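Neutral ceramidase (PDB 2ZWS) hydrolyses the N-acyl linkage of ceramides to give sphingosine and a free fatty acid, and also runs the reverse synthesis, using a zinc ion. Local coordinates at residues Trp41-Glu49 / Ile130-Leu141; Ala240-Asn248 / Val436-Ala444. One frame throughout, in Å; residues are numbered along the deposited sequence.

Contact 1 (Trp41-Glu49 / Ile130-Leu141)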
ATOM      1  N   TRP A  41      -0.297   7.995  -0.589  1.00 10.48           N
ATOM      2  CA  TRP A  41      -0.200   8.460  -1.986  1.00 10.24           C
ATOM      3  C   TRP A  41      -0.254   7.290  -2.954  1.00  9.88           C
ATOM      4  O   TRP A  41       0.146   6.130  -2.618  1.00 10.71           O
ATOM      5  CB  TRP A  41       1.131   9.216  -2.219  1.00 11.03           C
ATOM      6  CG  TRP A  41       1.235  10.383  -1.262  1.00 10.50           C
ATOM      7  CD1 TRP A  41       1.792  10.385  -0.009  1.00 13.18           C
ATOM      8  CD2 TRP A  41       0.729  11.710  -1.485  1.00 12.24           C
ATOM      9  NE1 TRP A  41       1.655  11.636   0.569  1.00 13.53           N
ATOM     10  CE2 TRP A  41       0.999  12.464  -0.315  1.00 12.49           C
ATOM     11  CE3 TRP A  41       0.065  12.323  -2.549  1.00 13.26           C
ATOM     12  CZ2 TRP A  41       0.635  13.801  -0.194  1.00 13.71           C
ATOM     13  CZ3 TRP A  41      -0.297  13.653  -2.430  1.00 13.31           C
ATOM     14  CH2 TRP A  41      -0.022  14.379  -1.257  1.00 12.51           C
ATOM     15  N   ALA A  42      -0.811   7.578  -4.132  1.00 10.17           N
ATOM     16  CA  ALA A  42      -0.638   6.739  -5.306  1.00  9.97           C
ATOM     17  C   ALA A  42       0.468   7.375  -6.147  1.00 10.29           C
ATOM     18  O   ALA A  42       0.437   8.577  -6.417  1.00 10.38           O
ATOM     19  CB  ALA A  42      -1.918   6.687  -6.122  1.00 10.63           C
ATOM     20  N   ARG A  43       1.427   6.559  -6.548  1.00  9.85           N
ATOM     21  CA  ARG A  43       2.574   7.027  -7.353  1.00  9.46           C
ATOM     22  C   ARG A  43       2.516   6.256  -8.659  1.00  9.83           C
ATOM     23  O   ARG A  43       2.627   5.019  -8.665  1.00  9.44           O
ATOM     24  CB  ARG A  43       3.881   6.729  -6.598  1.00 11.19           C
ATOM     25  CG  ARG A  43       4.127   7.673  -5.414  1.00 10.50           C
ATOM     26  CD  ARG A  43       5.362   7.279  -4.588  1.00 11.23           C
ATOM     27  NE  ARG A  43       5.661   8.255  -3.536  1.00 12.11           N
ATOM     28  CZ  ARG A  43       5.148   8.208  -2.306  1.00 12.57           C
ATOM     29  NH1 ARG A  43       4.325   7.217  -1.981  1.00 12.84           N
ATOM     30  NH2 ARG A  43       5.458   9.141  -1.393  1.00 12.93           N
ATOM     31  N   ALA A  44       2.303   6.972  -9.751  1.00 10.56           N
ATOM     32  CA  ALA A  44       2.066   6.374 -11.069  1.00 10.01           C
ATOM     33  C   ALA A  44       3.240   6.584 -11.986  1.00 10.72           C
ATOM     34  O   ALA A  44       3.817   7.699 -12.035  1.00 11.60           O
ATOM     35  CB  ALA A  44       0.823   6.978 -11.713  1.00 11.39           C
ATOM     36  N   PHE A  45       3.544   5.537 -12.758  1.00  9.31           N
ATOM     37  CA  PHE A  45       4.696   5.555 -13.669  1.00 10.26           C
ATOM     38  C   PHE A  45       4.164   5.096 -15.006  1.00 11.66           C
ATOM     39  O   PHE A  45       3.850   3.919 -15.191  1.00 12.12           O
ATOM     40  CB  PHE A  45       5.785   4.587 -13.187  1.00 10.45           C
ATOM     41  CG  PHE A  45       6.326   4.935 -11.834  1.00 10.24           C
ATOM     42  CD1 PHE A  45       5.583   4.657 -10.676  1.00 11.02           C
ATOM     43  CD2 PHE A  45       7.556   5.595 -11.709  1.00 11.62           C
ATOM     44  CE1 PHE A  45       6.082   4.988  -9.416  1.00 12.56           C
ATOM     45  CE2 PHE A  45       8.063   5.932 -10.434  1.00 12.65           C
ATOM     46  CZ  PHE A  45       7.329   5.620  -9.300  1.00 11.35           C
ATOM     47  N   VAL A  46       4.026   6.053 -15.912  1.00 11.40           N
ATOM     48  CA  VAL A  46       3.595   5.743 -17.275  1.00 12.23           C
ATOM     49  C   VAL A  46       4.836   5.557 -18.116  1.00 13.54           C
ATOM     50  O   VAL A  46       5.728   6.412 -18.057  1.00 14.06           O
ATOM     51  CB  VAL A  46       2.751   6.928 -17.877  1.00 12.70           C
ATOM     52  CG1 VAL A  46       2.399   6.633 -19.312  1.00 13.85           C
ATOM     53  CG2 VAL A  46       1.480   7.112 -17.079  1.00 13.80           C
ATOM     54  N   ILE A  47       4.899   4.468 -18.886  1.00 13.54           N
ATOM     55  CA  ILE A  47       6.048   4.227 -19.759  1.00 13.57           C
ATOM     56  C   ILE A  47       5.556   3.990 -21.166  1.00 14.65           C
ATOM     57  O   ILE A  47       4.623   3.227 -21.376  1.00 14.56           O
ATOM     58  CB  ILE A  47       6.858   2.982 -19.308  1.00 13.69           C
ATOM     59  CG1 ILE A  47       7.244   3.093 -17.828  1.00 14.75           C
ATOM     60  CG2 ILE A  47       8.107   2.790 -20.195  1.00 16.03           C
ATOM     61  CD1 ILE A  47       7.773   1.782 -17.265  1.00 16.84           C
ATOM     62  N   GLU A  48       6.181   4.639 -22.134  1.00 15.93           N
ATOM     63  CA  GLU A  48       5.791   4.461 -23.530  1.00 18.50           C
ATOM     64  C   GLU A  48       7.009   4.130 -24.351  1.00 18.76           C
ATOM     65  O   GLU A  48       8.086   4.694 -24.144  1.00 18.94           O
ATOM     66  CB  GLU A  48       5.246   5.746 -24.133  1.00 20.04           C
ATOM     67  CG  GLU A  48       4.047   6.341 -23.514  1.00 24.00           C
ATOM     68  CD  GLU A  48       3.326   7.268 -24.492  1.00 27.01           C
ATOM     69  OE1 GLU A  48       3.987   8.080 -25.205  1.00 28.33           O
ATOM     70  OE2 GLU A  48       2.085   7.191 -24.541  1.00 28.15           O
ATOM     71  N   GLU A  49       6.834   3.232 -25.304  1.00 20.48           N
ATOM     72  CA  GLU A  49       7.924   2.887 -26.189  1.00 23.47           C
ATOM     73  C   GLU A  49       7.903   3.949 -27.278  1.00 25.86           C
ATOM     74  O   GLU A  49       6.864   4.216 -27.865  1.00 27.12           O
ATOM     75  CB  GLU A  49       7.685   1.488 -26.759  1.00 24.14           C
ATOM     76  CG  GLU A  49       8.944   0.720 -27.109  1.00 25.04           C
ATOM     77  CD  GLU A  49       8.642  -0.552 -27.880  1.00 28.33           C
ATOM     78  OE1 GLU A  49       7.544  -1.174 -27.687  1.00 25.30           O
ATOM     79  OE2 GLU A  49       9.519  -0.931 -28.692  1.00 29.67           O
ATOM     80  N   ILE A 130      -6.059   7.289  -7.212  1.00 10.72           N
ATOM     81  CA  ILE A 130      -5.313   6.452  -8.162  1.00 11.19           C
ATOM     82  C   ILE A 130      -5.504   7.019  -9.571  1.00 10.39           C
ATOM     83  O   ILE A 130      -4.532   7.220 -10.348  1.00 11.62           O
ATOM     84  CB  ILE A 130      -5.753   4.976  -8.103  1.00 11.44           C
ATOM     85  CG1 ILE A 130      -5.263   4.359  -6.785  1.00  9.90           C
ATOM     86  CG2 ILE A 130      -5.227   4.183  -9.320  1.00 10.43           C
ATOM     87  CD1 ILE A 130      -5.829   2.938  -6.437  1.00 11.58           C
ATOM     88  N   VAL A 131      -6.757   7.298  -9.926  1.00 11.01           N
ATOM     89  CA  VAL A 131      -7.007   7.881 -11.249  1.00 12.35           C
ATOM     90  C   VAL A 131      -6.272   9.236 -11.398  1.00 11.94           C
ATOM     91  O   VAL A 131      -5.626   9.483 -12.409  1.00 12.46           O
ATOM     92  CB  VAL A 131      -8.529   8.015 -11.510  1.00 12.73           C
ATOM     93  CG1 VAL A 131      -8.800   8.808 -12.825  1.00 14.36           C
ATOM     94  CG2 VAL A 131      -9.188   6.642 -11.554  1.00 13.82           C
ATOM     95  N   ARG A 132      -6.305  10.080 -10.375  1.00 11.24           N
ATOM     96  CA  ARG A 132      -5.641  11.392 -10.453  1.00 12.49           C
ATOM     97  C   ARG A 132      -4.130  11.212 -10.626  1.00 12.19           C
ATOM     98  O   ARG A 132      -3.485  11.948 -11.342  1.00 12.21           O
ATOM     99  CB  ARG A 132      -5.936  12.169  -9.181  1.00 13.76           C
ATOM    100  CG  ARG A 132      -5.545  13.645  -9.229  1.00 14.98           C
ATOM    101  CD  ARG A 132      -5.877  14.382  -7.873  1.00 16.77           C
ATOM    102  NE  ARG A 132      -7.116  13.879  -7.269  1.00 21.36           N
ATOM    103  CZ  ARG A 132      -7.210  13.201  -6.117  1.00 19.83           C
ATOM    104  NH1 ARG A 132      -6.139  12.983  -5.314  1.00 15.83           N
ATOM    105  NH2 ARG A 132      -8.414  12.760  -5.755  1.00 21.49           N
ATOM    106  N   SER A 133      -3.554  10.182 -10.004  1.00 10.94           N
ATOM    107  CA  SER A 133      -2.081   9.975 -10.135  1.00 11.88           C
ATOM    108  C   SER A 133      -1.707   9.647 -11.591  1.00 11.05           C
ATOM    109  O   SER A 133      -0.670  10.112 -12.106  1.00 10.81           O
ATOM    110  CB  SER A 133      -1.568   8.914  -9.145  1.00 12.47           C
ATOM    111  OG  SER A 133      -1.934   7.621  -9.551  1.00 12.00           O
ATOM    112  N   ILE A 134      -2.568   8.885 -12.273  1.00 10.92           N
ATOM    113  CA  ILE A 134      -2.332   8.505 -13.667  1.00 11.97           C
ATOM    114  C   ILE A 134      -2.518   9.702 -14.567  1.00 12.63           C
ATOM    115  O   ILE A 134      -1.711   9.925 -15.466  1.00 12.45           O
ATOM    116  CB  ILE A 134      -3.255   7.331 -14.073  1.00 10.80           C
ATOM    117  CG1 ILE A 134      -2.912   6.048 -13.280  1.00 10.06           C
ATOM    118  CG2 ILE A 134      -3.145   6.979 -15.579  1.00 12.66           C
ATOM    119  CD1 ILE A 134      -4.004   4.912 -13.356  1.00 11.85           C
ATOM    120  N   GLU A 135      -3.545  10.497 -14.293  1.00 12.94           N
ATOM    121  CA  GLU A 135      -3.780  11.737 -15.038  1.00 14.53           C
ATOM    122  C   GLU A 135      -2.581  12.669 -14.935  1.00 14.04           C
ATOM    123  O   GLU A 135      -2.156  13.285 -15.939  1.00 15.65           O
ATOM    124  CB  GLU A 135      -5.026  12.412 -14.493  1.00 15.83           C
ATOM    125  CG  GLU A 135      -6.266  11.650 -14.837  1.00 18.57           C
ATOM    126  CD  GLU A 135      -7.519  12.328 -14.299  1.00 23.28           C
ATOM    127  OE1 GLU A 135      -7.449  13.004 -13.248  1.00 26.07           O
ATOM    128  OE2 GLU A 135      -8.575  12.165 -14.926  1.00 27.75           O
ATOM    129  N   ARG A 136      -2.030  12.787 -13.725  1.00 13.16           N
ATOM    130  CA  ARG A 136      -0.869  13.633 -13.519  1.00 13.76           C
ATOM    131  C   ARG A 136       0.349  13.085 -14.239  1.00 13.45           C
ATOM    132  O   ARG A 136       1.082  13.839 -14.870  1.00 14.13           O
ATOM    133  CB  ARG A 136      -0.571  13.850 -12.039  1.00 14.10           C
ATOM    134  CG  ARG A 136      -1.669  14.637 -11.378  1.00 14.19           C
ATOM    135  CD  ARG A 136      -1.514  14.711  -9.871  1.00 14.28           C
ATOM    136  NE  ARG A 136      -2.376  15.767  -9.328  1.00 17.47           N
ATOM    137  CZ  ARG A 136      -2.464  16.072  -8.033  1.00 19.27           C
ATOM    138  NH1 ARG A 136      -1.771  15.385  -7.131  1.00 19.14           N
ATOM    139  NH2 ARG A 136      -3.265  17.061  -7.635  1.00 19.44           N
ATOM    140  N   ALA A 137       0.561  11.777 -14.149  1.00 13.34           N
ATOM    141  CA  ALA A 137       1.675  11.145 -14.822  1.00 13.59           C
ATOM    142  C   ALA A 137       1.614  11.310 -16.333  1.00 13.76           C
ATOM    143  O   ALA A 137       2.610  11.673 -16.948  1.00 14.37           O
ATOM    144  CB  ALA A 137       1.793   9.673 -14.434  1.00 13.30           C
ATOM    145  N   GLN A 138       0.458  11.042 -16.931  1.00 14.23           N
ATOM    146  CA  GLN A 138       0.359  11.132 -18.378  1.00 15.42           C
ATOM    147  C   GLN A 138       0.477  12.565 -18.897  1.00 16.14           C
ATOM    148  O   GLN A 138       0.852  12.750 -20.055  1.00 18.39           O
ATOM    149  CB  GLN A 138      -0.912  10.475 -18.873  1.00 15.85           C
ATOM    150  CG  GLN A 138      -2.160  11.267 -18.540  1.00 17.85           C
ATOM    151  CD  GLN A 138      -3.437  10.548 -18.907  1.00 22.31           C
ATOM    152  OE1 GLN A 138      -4.521  11.141 -18.881  1.00 25.98           O
ATOM    153  NE2 GLN A 138      -3.322   9.272 -19.254  1.00 21.47           N
ATOM    154  N   ALA A 139       0.203  13.562 -18.053  1.00 14.57           N
ATOM    155  CA  ALA A 139       0.349  14.983 -18.454  1.00 16.39           C
ATOM    156  C   ALA A 139       1.808  15.449 -18.347  1.00 17.55           C
ATOM    157  O   ALA A 139       2.143  16.586 -18.744  1.00 19.07           O
ATOM    158  CB  ALA A 139      -0.546  15.860 -17.586  1.00 17.00           C
ATOM    159  N   ARG A 140       2.682  14.584 -17.832  1.00 17.18           N
ATOM    160  CA  ARG A 140       4.091  14.914 -17.624  1.00 17.89           C
ATOM    161  C   ARG A 140       5.030  13.999 -18.423  1.00 17.54           C
ATOM    162  O   ARG A 140       6.206  13.853 -18.092  1.00 17.28           O
ATOM    163  CB  ARG A 140       4.431  14.881 -16.125  1.00 18.06           C
ATOM    164  CG  ARG A 140       3.694  15.960 -15.323  1.00 21.00           C
ATOM    165  CD  ARG A 140       3.760  15.707 -13.837  1.00 24.69           C
ATOM    166  NE  ARG A 140       3.190  16.821 -13.069  1.00 27.76           N
ATOM    167  CZ  ARG A 140       1.891  17.138 -13.015  1.00 28.41           C
ATOM    168  NH1 ARG A 140       0.980  16.464 -13.715  1.00 24.56           N
ATOM    169  NH2 ARG A 140       1.500  18.182 -12.285  1.00 32.01           N
ATOM    170  N   LEU A 141       4.524  13.421 -19.507  1.00 17.35           N
ATOM    171  CA  LEU A 141       5.359  12.546 -20.321  1.00 17.53           C
ATOM    172  C   LEU A 141       6.587  13.288 -20.846  1.00 16.66           C
ATOM    173  O   LEU A 141       6.487  14.451 -21.262  1.00 17.35           O
ATOM    174  CB  LEU A 141       4.571  11.885 -21.455  1.00 17.93           C
ATOM    175  CG  LEU A 141       3.687  10.692 -21.038  1.00 18.33           C
ATOM    176  CD1 LEU A 141       2.603  10.420 -22.076  1.00 20.98           C
ATOM    177  CD2 LEU A 141       4.535   9.457 -20.827  1.00 21.15           C
TER
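Ala42, Ala44 and Val46 of the strand 41-49 face the last turns of the helix 120-138, where Ser133 and Ala137 are turned toward them. The helix packs on one face of the mixed sheet of the N-terminal ceramidase region, with helix 68-81 beside it at Ile130 and Ile134. The axes of strand 41-49 and of helical residues 130-138 approach to 7.3 Å, crossing at -38°, a close fit allowed by the small residues on both sides.

The apolar contacts follow one another along the strand. Ala42 CB lies 4.1 Å from Ile130 CG1, and Ala44 CB meets Ala137 CB at 4.0 Å. Val46 divides its two methyls: with CG1 anti to the backbone N (chi1 176°), CG2 is directed to Ala137 CB at 3.7 Å, whereas CG1 reaches Leu141 CD2 at 3.9 Å. Leu141 crosses Val46 and Glu48 at about a right angle, its CD1 resting 4.0 Å from Glu48 CD.

No hydrogen bond joins the segments. Ser133 OG sits between the methyls of Ala42 and Ala44 but donates back within its own helix to Ile130 O at 2.7 Å, a carbonyl that also accepts from Ile134 N. The carboxylate of Glu48 forms salt bridges with Arg6 and Arg55. The interface therefore depends on van der Waals packing of small residues, the Ser133 hydroxyl within it being turned to its own helix.

Contact 2 (Ala240-Asn248 / Val436-Ala444)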
ATOM      1  N   ALA A 240       8.848   5.221  -5.667  1.00 10.95           N
ATOM      2  CA  ALA A 240       7.961   4.165  -5.131  1.00 10.49           C
ATOM      3  C   ALA A 240       8.810   3.054  -4.483  1.00 11.20           C
ATOM      4  O   ALA A 240       9.778   2.595  -5.056  1.00 12.26           O
ATOM      5  CB  ALA A 240       7.075   3.569  -6.241  1.00 12.26           C
ATOM      6  N   PHE A 241       8.405   2.620  -3.289  1.00 11.44           N
ATOM      7  CA  PHE A 241       8.958   1.436  -2.672  1.00 11.09           C
ATOM      8  C   PHE A 241       7.874   0.374  -2.674  1.00 11.00           C
ATOM      9  O   PHE A 241       6.877   0.475  -1.918  1.00 11.89           O
ATOM     10  CB  PHE A 241       9.486   1.758  -1.269  1.00 11.69           C
ATOM     11  CG  PHE A 241      10.793   2.463  -1.321  1.00 10.98           C
ATOM     12  CD1 PHE A 241      10.820   3.817  -1.631  1.00 11.26           C
ATOM     13  CD2 PHE A 241      11.998   1.775  -1.133  1.00 11.87           C
ATOM     14  CE1 PHE A 241      12.044   4.508  -1.750  1.00 13.16           C
ATOM     15  CE2 PHE A 241      13.223   2.468  -1.237  1.00 12.88           C
ATOM     16  CZ  PHE A 241      13.236   3.815  -1.570  1.00 12.48           C
ATOM     17  N   ALA A 242       8.064  -0.609  -3.555  1.00 10.73           N
ATOM     18  CA  ALA A 242       7.115  -1.696  -3.803  1.00 11.38           C
ATOM     19  C   ALA A 242       7.556  -3.007  -3.135  1.00 11.44           C
ATOM     20  O   ALA A 242       8.724  -3.166  -2.722  1.00 12.51           O
ATOM     21  CB  ALA A 242       6.955  -1.931  -5.299  1.00 11.93           C
ATOM     22  N   GLN A 243       6.602  -3.920  -3.002  1.00 12.78           N
ATOM     23  CA  GLN A 243       6.843  -5.259  -2.432  1.00 12.87           C
ATOM     24  C   GLN A 243       7.222  -6.301  -3.476  1.00 13.62           C
ATOM     25  O   GLN A 243       6.930  -6.133  -4.658  1.00 14.60           O
ATOM     26  CB  GLN A 243       5.578  -5.780  -1.723  1.00 12.49           C
ATOM     27  CG  GLN A 243       5.197  -4.952  -0.509  1.00 12.36           C
ATOM     28  CD  GLN A 243       6.072  -5.214   0.695  1.00 11.34           C
ATOM     29  OE1 GLN A 243       7.034  -6.023   0.655  1.00 12.56           O
ATOM     30  NE2 GLN A 243       5.717  -4.569   1.806  1.00 11.59           N
ATOM     31  N   THR A 244       7.868  -7.384  -3.033  1.00 14.07           N
ATOM     32  CA  THR A 244       7.951  -8.609  -3.851  1.00 13.86           C
ATOM     33  C   THR A 244       7.192  -9.758  -3.168  1.00 14.27           C
ATOM     34  O   THR A 244       5.963  -9.738  -3.116  1.00 14.79           O
ATOM     35  CB  THR A 244       9.401  -8.988  -4.265  1.00 14.48           C
ATOM     36  OG1 THR A 244      10.194  -9.267  -3.108  1.00 14.89           O
ATOM     37  CG2 THR A 244      10.032  -7.862  -5.045  1.00 14.11           C
ATOM     38  N   ASN A 245       7.924 -10.736  -2.637  1.00 13.45           N
ATOM     39  CA  ASN A 245       7.333 -11.872  -1.970  1.00 12.97           C
ATOM     40  C   ASN A 245       7.623 -11.695  -0.470  1.00 12.83           C
ATOM     41  O   ASN A 245       8.645 -12.162   0.046  1.00 13.68           O
ATOM     42  CB  ASN A 245       7.882 -13.216  -2.526  1.00 13.86           C
ATOM     43  CG  ASN A 245       9.332 -13.122  -3.040  1.00 14.26           C
ATOM     44  OD1 ASN A 245       9.597 -13.370  -4.228  1.00 14.71           O
ATOM     45  ND2 ASN A 245      10.268 -12.786  -2.151  1.00 14.13           N
ATOM     46  N   ALA A 246       6.708 -11.023   0.225  1.00 12.63           N
ATOM     47  CA  ALA A 246       6.923 -10.614   1.636  1.00 12.63           C
ATOM     48  C   ALA A 246       6.041 -11.362   2.642  1.00 13.60           C
ATOM     49  O   ALA A 246       5.991 -10.988   3.824  1.00 13.63           O
ATOM     50  CB  ALA A 246       6.692  -9.103   1.766  1.00 13.10           C
ATOM     51  N   GLY A 247       5.374 -12.425   2.198  1.00 13.40           N
ATOM     52  CA  GLY A 247       4.371 -13.086   3.024  1.00 13.65           C
ATOM     53  C   GLY A 247       4.888 -13.498   4.395  1.00 13.92           C
ATOM     54  O   GLY A 247       4.148 -13.447   5.396  1.00 14.75           O
ATOM     55  N   ASN A 248       6.142 -13.945   4.450  1.00 14.46           N
ATOM     56  CA  ASN A 248       6.694 -14.422   5.714  1.00 14.12           C
ATOM     57  C   ASN A 248       7.849 -13.556   6.220  1.00 14.70           C
ATOM     58  O   ASN A 248       8.684 -14.016   6.996  1.00 15.65           O
ATOM     59  CB  ASN A 248       7.094 -15.936   5.652  1.00 14.33           C
ATOM     60  CG  ASN A 248       8.018 -16.268   4.463  1.00 15.19           C
ATOM     61  OD1 ASN A 248       8.284 -15.412   3.606  1.00 14.29           O
ATOM     62  ND2 ASN A 248       8.535 -17.509   4.429  1.00 16.72           N
ATOM     63  N   VAL A 436      13.369 -11.061 -13.845  1.00 15.73           N
ATOM     64  CA  VAL A 436      11.941 -11.201 -13.545  1.00 15.21           C
ATOM     65  C   VAL A 436      11.700 -10.642 -12.155  1.00 15.78           C
ATOM     66  O   VAL A 436      12.339 -11.057 -11.206  1.00 15.87           O
ATOM     67  CB  VAL A 436      11.510 -12.677 -13.613  1.00 15.08           C
ATOM     68  CG1 VAL A 436      10.049 -12.843 -13.212  1.00 14.69           C
ATOM     69  CG2 VAL A 436      11.754 -13.235 -15.019  1.00 16.32           C
ATOM     70  N   VAL A 437      10.839  -9.635 -12.068  1.00 14.94           N
ATOM     71  CA  VAL A 437      10.518  -9.017 -10.784  1.00 15.41           C
ATOM     72  C   VAL A 437       9.109  -9.463 -10.374  1.00 14.27           C
ATOM     73  O   VAL A 437       8.168  -9.331 -11.157  1.00 14.63           O
ATOM     74  CB  VAL A 437      10.546  -7.485 -10.873  1.00 15.66           C
ATOM     75  CG1 VAL A 437      10.092  -6.888  -9.548  1.00 17.42           C
ATOM     76  CG2 VAL A 437      11.953  -7.012 -11.188  1.00 18.48           C
ATOM     77  N   PHE A 438       8.981 -10.001  -9.165  1.00 14.57           N
ATOM     78  CA  PHE A 438       7.702 -10.497  -8.697  1.00 13.19           C
ATOM     79  C   PHE A 438       7.080  -9.456  -7.775  1.00 13.37           C
ATOM     80  O   PHE A 438       7.604  -9.226  -6.709  1.00 15.10           O
ATOM     81  CB  PHE A 438       7.932 -11.811  -7.946  1.00 13.91           C
ATOM     82  CG  PHE A 438       6.672 -12.480  -7.510  1.00 13.31           C
ATOM     83  CD1 PHE A 438       6.084 -13.470  -8.280  1.00 17.28           C
ATOM     84  CD2 PHE A 438       6.054 -12.106  -6.314  1.00 13.63           C
ATOM     85  CE1 PHE A 438       4.892 -14.092  -7.872  1.00 17.07           C
ATOM     86  CE2 PHE A 438       4.873 -12.732  -5.890  1.00 15.22           C
ATOM     87  CZ  PHE A 438       4.287 -13.719  -6.681  1.00 15.48           C
ATOM     88  N   ASN A 439       6.003  -8.803  -8.198  1.00 12.95           N
ATOM     89  CA  ASN A 439       5.337  -7.811  -7.355  1.00 12.57           C
ATOM     90  C   ASN A 439       4.044  -8.388  -6.791  1.00 12.50           C
ATOM     91  O   ASN A 439       3.057  -8.473  -7.507  1.00 12.46           O
ATOM     92  CB  ASN A 439       5.072  -6.545  -8.203  1.00 11.44           C
ATOM     93  CG  ASN A 439       4.745  -5.306  -7.364  1.00 11.92           C
ATOM     94  OD1 ASN A 439       4.134  -5.383  -6.269  1.00 15.49           O
ATOM     95  ND2 ASN A 439       5.131  -4.159  -7.880  1.00 10.26           N
ATOM     96  N   GLY A 440       4.066  -8.831  -5.530  1.00 12.77           N
ATOM     97  CA  GLY A 440       2.863  -9.276  -4.795  1.00 13.24           C
ATOM     98  C   GLY A 440       1.983  -8.072  -4.472  1.00 12.57           C
ATOM     99  O   GLY A 440       2.354  -6.921  -4.767  1.00 13.23           O
ATOM    100  N   TYR A 441       0.828  -8.322  -3.860  1.00 12.44           N
ATOM    101  CA  TYR A 441      -0.104  -7.252  -3.465  1.00 11.66           C
ATOM    102  C   TYR A 441      -0.571  -6.425  -4.668  1.00 11.62           C
ATOM    103  O   TYR A 441      -0.786  -5.218  -4.543  1.00 12.36           O
ATOM    104  CB  TYR A 441       0.515  -6.302  -2.430  1.00 13.38           C
ATOM    105  CG  TYR A 441       1.154  -7.014  -1.260  1.00 13.26           C
ATOM    106  CD1 TYR A 441       0.401  -7.351  -0.136  1.00 13.11           C
ATOM    107  CD2 TYR A 441       2.505  -7.379  -1.291  1.00 15.04           C
ATOM    108  CE1 TYR A 441       0.993  -8.029   0.961  1.00 14.13           C
ATOM    109  CE2 TYR A 441       3.107  -8.054  -0.227  1.00 13.59           C
ATOM    110  CZ  TYR A 441       2.343  -8.387   0.889  1.00 14.38           C
ATOM    111  OH  TYR A 441       2.967  -9.054   1.902  1.00 14.79           O
ATOM    112  N   ALA A 442      -0.749  -7.071  -5.820  1.00 10.65           N
ATOM    113  CA  ALA A 442      -1.158  -6.332  -7.038  1.00 10.62           C
ATOM    114  C   ALA A 442      -2.552  -6.725  -7.543  1.00 10.15           C
ATOM    115  O   ALA A 442      -2.873  -7.931  -7.639  1.00 11.47           O
ATOM    116  CB  ALA A 442      -0.136  -6.529  -8.166  1.00 11.68           C
ATOM    117  N   ASN A 443      -3.365  -5.705  -7.857  1.00 10.01           N
ATOM    118  CA  ASN A 443      -4.641  -5.830  -8.562  1.00 10.44           C
ATOM    119  C   ASN A 443      -5.816  -6.452  -7.802  1.00 10.58           C
ATOM    120  O   ASN A 443      -6.967  -6.154  -8.137  1.00 10.50           O
ATOM    121  CB  ASN A 443      -4.483  -6.504  -9.932  1.00 10.78           C
ATOM    122  CG  ASN A 443      -3.535  -5.758 -10.864  1.00 10.58           C
ATOM    123  OD1 ASN A 443      -2.788  -6.401 -11.634  1.00 14.86           O
ATOM    124  ND2 ASN A 443      -3.594  -4.440 -10.856  1.00  9.56           N
ATOM    125  N   ALA A 444      -5.545  -7.307  -6.816  1.00 10.67           N
ATOM    126  CA  ALA A 444      -6.580  -7.813  -5.895  1.00 10.72           C
ATOM    127  C   ALA A 444      -5.860  -8.297  -4.662  1.00 11.75           C
ATOM    128  O   ALA A 444      -4.621  -8.231  -4.600  1.00 11.74           O
ATOM    129  CB  ALA A 444      -7.396  -8.934  -6.529  1.00 11.92           C
TER
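Beside the zinc site, the loop that follows strand 238-242 meets the loop leaving strand 435-439, residues 242-247 and 438-441 running about 81° apart. They come closest at Thr244 and Asn439, whose CA atoms are 4.4 Å apart. One backbone hydrogen bond joins them, from Gly440 N to Thr244 O at 3.2 Å; it is bent, with an N-H...O angle of 141°. Thr244 O also lies at the edge of the Phe438 ring, near its plane. The carbonyl of Phe438 points into Thr244, Phe438 O making a CA-H...O contact of 2.9 Å with Thr244 CA. Phe438 O is buried with no hydrogen-bond partner in the model, and its C-H contacts may compensate in part. A second, longer CA-H...O contact runs from Asn439 CA to Gln243 O.

Tyr441 carries the side-chain part of the contact. With CG anti to its carbonyl carbon, the ring is set beside Gln243, whose CB approaches Tyr441 CD2 at 3.5 Å while CG lies almost as near. Gln243 bends at its second torsion, and its amide plane is 46° from the phenol ring; Gln243 NE2 donates to Thr96 O and Val203 O. At the far end of the ring, Ala246 CB is 3.7 Å from Tyr441 OH, close to the ring plane. That hydroxyl is hydrogen-bonded to Glu411, and the ring meets the imidazole of His97. Since Glu411 and His97 both bind zinc, Tyr441 is a second-shell residue. Gln243 and Ala246 pack against this tyrosine in the surroundings of the zinc site of neutral ceramidase, whose ligands are His97, His204, Glu411 and Tyr448.

Overall arrangement
Contacts 1 and 2 lie 19 Å apart between centres and both reach the same mixed sheet, to which strands 41-49 and 238-242 belong. They touch directly: Phe45 CE1 packs 3.6 Å from Ala240 CB, and Arg43 CD lies 4.1 Å from Ala240 CA. Arg43 and Phe45 project from the strand on the side away from helix 120-138, so contact 1 covers one face while the other meets strand 238-242. Contact 2 continues from that strand to the metal centre, where the side chain of Tyr441 is about 4 Å from the zinc ion. Contact 1 approaches the inferred substrate site instead, the side chain of Ala42 being about 8 Å from that of Asn60.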